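Long-range contact in CmeC (Campylobacter jejuni, PDB 4MT4), which forms a trimeric outer membrane channel of the outer membrane factor family and probably serves as the exit duct for efflux substrates: residues Leu297-Leu302 with Asn329-Ile334. Sequence-based numbering, arbitrary orientation.
Sequences LPSLSL and NFTLPI. With C8E ((hydroxyethyloxy)tri(ethyloxy)octane), chain U.
Ser299 and Ser301 pair with Thr331 and Asn329 in antiparallel register, with strand axes at 157°, and each pair is closed by two backbone hydrogen bonds. Ser299 N to Thr331 O is 3.0 Å. Between them, Leu300 and Phe330 form a non-hydrogen-bonded pair. Leu300 CG stands anti to the backbone N (chi1 179°), which carries the branch across to Phe330 and puts CD1 over one ring face. Leu300 CD1 lies 3.6 Å from the centroid of the Phe330 ring, 15° off the normal, a CH-pi contact. Pro298 CB touches the ring obliquely. Beyond it, Pro298 and Leu332 lie side by side, with CG to CG at 3.6 Å. The polyether end of a C8E detergent touches both: its C19 lies 3.8 Å from Leu332 CD1. The other face of the sheet carries the hydroxyls. There a water donates to Asn329 O at 2.6 Å and also hydrogen-bonds Ser301 OG and Thr331 OG1. Asn329 O thus accepts from both this water and Ser301 N. On the far side of 297-302, Leu300 bonds through its backbone to Ile124 of strand 109-124. Asn329, Phe330, Leu332 and Pro333 pair antiparallel with a strand of the second subunit, continuing the sheet into the trimeric beta barrel. The contact is therefore amphipathic: its apolar side, touched by detergent, is consistent with a barrel's outer surface near the membrane, and its hydroxyl face holds water.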
ATOM      1  N   LEU B 297      25.925  19.442  23.207  1.00 39.33           N
ATOM      2  CA  LEU B 297      27.096  20.313  23.214  1.00 41.76           C
ATOM      3  C   LEU B 297      26.738  21.787  23.013  1.00 52.93           C
ATOM      4  O   LEU B 297      25.707  22.101  22.420  1.00 46.94           O
ATOM      5  CB  LEU B 297      28.081  19.846  22.138  1.00 42.03           C
ATOM      6  CG  LEU B 297      28.666  18.457  22.400  1.00 45.61           C
ATOM      7  CD1 LEU B 297      29.742  18.122  21.390  1.00 59.37           C
ATOM      8  CD2 LEU B 297      29.216  18.374  23.816  1.00 53.59           C
ATOM      9  N   PRO B 298      27.591  22.696  23.524  1.00 48.87           N
ATOM     10  CA  PRO B 298      27.378  24.146  23.419  1.00 46.76           C
ATOM     11  C   PRO B 298      27.218  24.642  21.984  1.00 40.02           C
ATOM     12  O   PRO B 298      28.031  24.316  21.119  1.00 50.66           O
ATOM     13  CB  PRO B 298      28.650  24.731  24.043  1.00 40.28           C
ATOM     14  CG  PRO B 298      29.127  23.680  24.976  1.00 55.59           C
ATOM     15  CD  PRO B 298      28.787  22.376  24.324  1.00 40.80           C
ATOM     16  N   SER B 299      26.171  25.425  21.745  1.00 42.95           N
ATOM     17  CA  SER B 299      25.949  26.042  20.443  1.00 46.11           C
ATOM     18  C   SER B 299      26.413  27.493  20.460  1.00 54.14           C
ATOM     19  O   SER B 299      26.211  28.202  21.444  1.00 52.11           O
ATOM     20  CB  SER B 299      24.471  25.963  20.055  1.00 44.91           C
ATOM     21  OG  SER B 299      23.660  26.644  20.996  1.00 59.23           O
ATOM     22  N   LEU B 300      27.037  27.932  19.372  1.00 51.42           N
ATOM     23  CA  LEU B 300      27.526  29.303  19.277  1.00 53.26           C
ATOM     24  C   LEU B 300      26.829  30.061  18.152  1.00 46.04           C
ATOM     25  O   LEU B 300      26.805  29.611  17.006  1.00 50.57           O
ATOM     26  CB  LEU B 300      29.043  29.321  19.067  1.00 52.19           C
ATOM     27  CG  LEU B 300      29.706  30.695  18.923  1.00 51.70           C
ATOM     28  CD1 LEU B 300      29.416  31.567  20.136  1.00 47.49           C
ATOM     29  CD2 LEU B 300      31.206  30.549  18.709  1.00 57.69           C
ATOM     30  N   SER B 301      26.262  31.215  18.488  1.00 59.58           N
ATOM     31  CA  SER B 301      25.525  32.020  17.524  1.00 47.54           C
ATOM     32  C   SER B 301      26.158  33.396  17.346  1.00 51.23           C
ATOM     33  O   SER B 301      26.449  34.088  18.321  1.00 54.13           O
ATOM     34  CB  SER B 301      24.067  32.164  17.960  1.00 44.28           C
ATOM     35  OG  SER B 301      23.486  30.894  18.197  1.00 71.54           O
ATOM     36  N   LEU B 302      26.370  33.787  16.094  1.00 52.22           N
ATOM     37  CA  LEU B 302      26.965  35.081  15.786  1.00 43.39           C
ATOM     38  C   LEU B 302      25.937  36.025  15.175  1.00 52.68           C
ATOM     39  O   LEU B 302      25.229  35.664  14.238  1.00 52.97           O
ATOM     40  CB  LEU B 302      28.155  34.913  14.839  1.00 45.59           C
ATOM     41  CG  LEU B 302      29.556  35.026  15.448  1.00 62.02           C
ATOM     42  CD1 LEU B 302      29.731  34.064  16.614  1.00 63.77           C
ATOM     43  CD2 LEU B 302      30.617  34.784  14.385  1.00 61.90           C
ATOM     44  N   ASN B 329      26.841  34.239  21.265  1.00 51.60           N
ATOM     45  CA  ASN B 329      26.053  33.649  22.341  1.00 49.52           C
ATOM     46  C   ASN B 329      26.256  32.142  22.474  1.00 52.07           C
ATOM     47  O   ASN B 329      26.001  31.386  21.540  1.00 48.20           O
ATOM     48  CB  ASN B 329      24.566  33.948  22.131  1.00 60.22           C
ATOM     49  CG  ASN B 329      23.706  33.446  23.270  1.00 67.26           C
ATOM     50  OD1 ASN B 329      24.122  33.454  24.429  1.00 68.33           O
ATOM     51  ND2 ASN B 329      22.499  32.998  22.946  1.00 72.84           N
ATOM     52  N   PHE B 330      26.716  31.716  23.646  1.00 53.13           N
ATOM     53  CA  PHE B 330      26.848  30.297  23.947  1.00 48.63           C
ATOM     54  C   PHE B 330      25.641  29.804  24.738  1.00 52.39           C
ATOM     55  O   PHE B 330      25.195  30.464  25.674  1.00 53.42           O
ATOM     56  CB  PHE B 330      28.139  30.021  24.726  1.00 51.51           C
ATOM     57  CG  PHE B 330      29.353  29.844  23.857  1.00 54.75           C
ATOM     58  CD1 PHE B 330      29.558  28.661  23.167  1.00 67.10           C
ATOM     59  CD2 PHE B 330      30.295  30.852  23.741  1.00 70.43           C
ATOM     60  CE1 PHE B 330      30.673  28.489  22.371  1.00 60.31           C
ATOM     61  CE2 PHE B 330      31.414  30.688  22.947  1.00 71.90           C
ATOM     62  CZ  PHE B 330      31.602  29.504  22.260  1.00 77.49           C
ATOM     63  N   THR B 331      25.107  28.650  24.350  1.00 46.76           N
ATOM     64  CA  THR B 331      24.032  28.009  25.102  1.00 47.91           C
ATOM     65  C   THR B 331      24.348  26.535  25.329  1.00 48.93           C
ATOM     66  O   THR B 331      24.762  25.829  24.411  1.00 53.87           O
ATOM     67  CB  THR B 331      22.670  28.135  24.391  1.00 54.50           C
ATOM     68  OG1 THR B 331      22.778  27.648  23.048  1.00 69.01           O
ATOM     69  CG2 THR B 331      22.206  29.585  24.368  1.00 56.60           C
ATOM     70  N   LEU B 332      24.144  26.079  26.561  1.00 50.84           N
ATOM     71  CA  LEU B 332      24.508  24.725  26.958  1.00 42.14           C
ATOM     72  C   LEU B 332      23.453  24.143  27.894  1.00 52.98           C
ATOM     73  O   LEU B 332      23.278  24.629  29.010  1.00 54.66           O
ATOM     74  CB  LEU B 332      25.879  24.727  27.641  1.00 60.58           C
ATOM     75  CG  LEU B 332      26.774  23.481  27.714  1.00 57.91           C
ATOM     76  CD1 LEU B 332      27.356  23.336  29.115  1.00 50.78           C
ATOM     77  CD2 LEU B 332      26.076  22.197  27.284  1.00 54.73           C
ATOM     78  N   PRO B 333      22.743  23.100  27.437  1.00 50.38           N
ATOM     79  CA  PRO B 333      21.773  22.414  28.296  1.00 46.98           C
ATOM     80  C   PRO B 333      22.438  21.756  29.501  1.00 42.33           C
ATOM     81  O   PRO B 333      23.492  21.131  29.363  1.00 42.05           O
ATOM     82  CB  PRO B 333      21.159  21.363  27.365  1.00 52.01           C
ATOM     83  CG  PRO B 333      22.172  21.175  26.281  1.00 53.08           C
ATOM     84  CD  PRO B 333      22.775  22.528  26.080  1.00 46.75           C
ATOM     85  N   ILE B 334      21.824  21.905  30.670  1.00 49.64           N
ATOM     86  CA  ILE B 334      22.355  21.317  31.891  1.00 51.52           C
ATOM     87  C   ILE B 334      21.520  20.109  32.306  1.00 40.39           C
ATOM     88  O   ILE B 334      21.994  18.975  32.273  1.00 42.15           O
ATOM     89  CB  ILE B 334      22.390  22.339  33.046  1.00 42.08           C
ATOM     90  CG1 ILE B 334      23.040  23.650  32.597  1.00 51.23           C
ATOM     91  CG2 ILE B 334      23.142  21.767  34.236  1.00 45.73           C
ATOM     92  CD1 ILE B 334      24.539  23.554  32.383  1.00 58.32           C
TER
HETATM   93  C1  C8E U 502      22.913  34.445  46.405  1.00 74.82           C
HETATM   94  C2  C8E U 502      23.636  34.247  45.117  1.00 51.13           C
HETATM   95  C3  C8E U 502      24.952  33.549  45.161  1.00 70.82           C
HETATM   96  C4  C8E U 502      25.823  33.636  43.954  1.00 75.11           C
HETATM   97  C5  C8E U 502      25.944  32.427  43.090  1.00 65.35           C
HETATM   98  C6  C8E U 502      26.644  32.596  41.785  1.00 52.69           C
HETATM   99  C7  C8E U 502      26.681  31.427  40.862  1.00 56.78           C
HETATM  100  C8  C8E U 502      26.953  31.716  39.426  1.00 66.94           C
HETATM  101  O9  C8E U 502      26.698  30.728  38.500  1.00 63.70           O
HETATM  102  C10 C8E U 502      27.015  30.959  37.179  1.00 53.27           C
HETATM  103  C11 C8E U 502      27.553  29.818  36.384  1.00 69.67           C
HETATM  104  O12 C8E U 502      27.744  30.025  35.035  1.00 75.81           O
HETATM  105  C13 C8E U 502      27.679  28.966  34.157  1.00 65.83           C
HETATM  106  C14 C8E U 502      27.599  29.307  32.708  1.00 60.73           C
HETATM  107  O15 C8E U 502      28.052  28.380  31.798  1.00 75.87           O
HETATM  108  C16 C8E U 502      28.350  28.800  30.521  1.00 71.21           C
HETATM  109  C17 C8E U 502      27.709  28.080  29.386  1.00 59.41           C
HETATM  110  O18 C8E U 502      28.533  27.346  28.561  1.00 94.80           O
HETATM  111  C19 C8E U 502      29.473  26.504  29.119  1.00108.42           C
HETATM  112  C20 C8E U 502      30.301  25.672  28.198  1.00 98.33           C
HETATM  113  O21 C8E U 502      31.485  25.147  28.675  1.00 88.30           O
HETATM  114  O   HOH W   1      23.905  29.884  21.082  1.00 54.75           O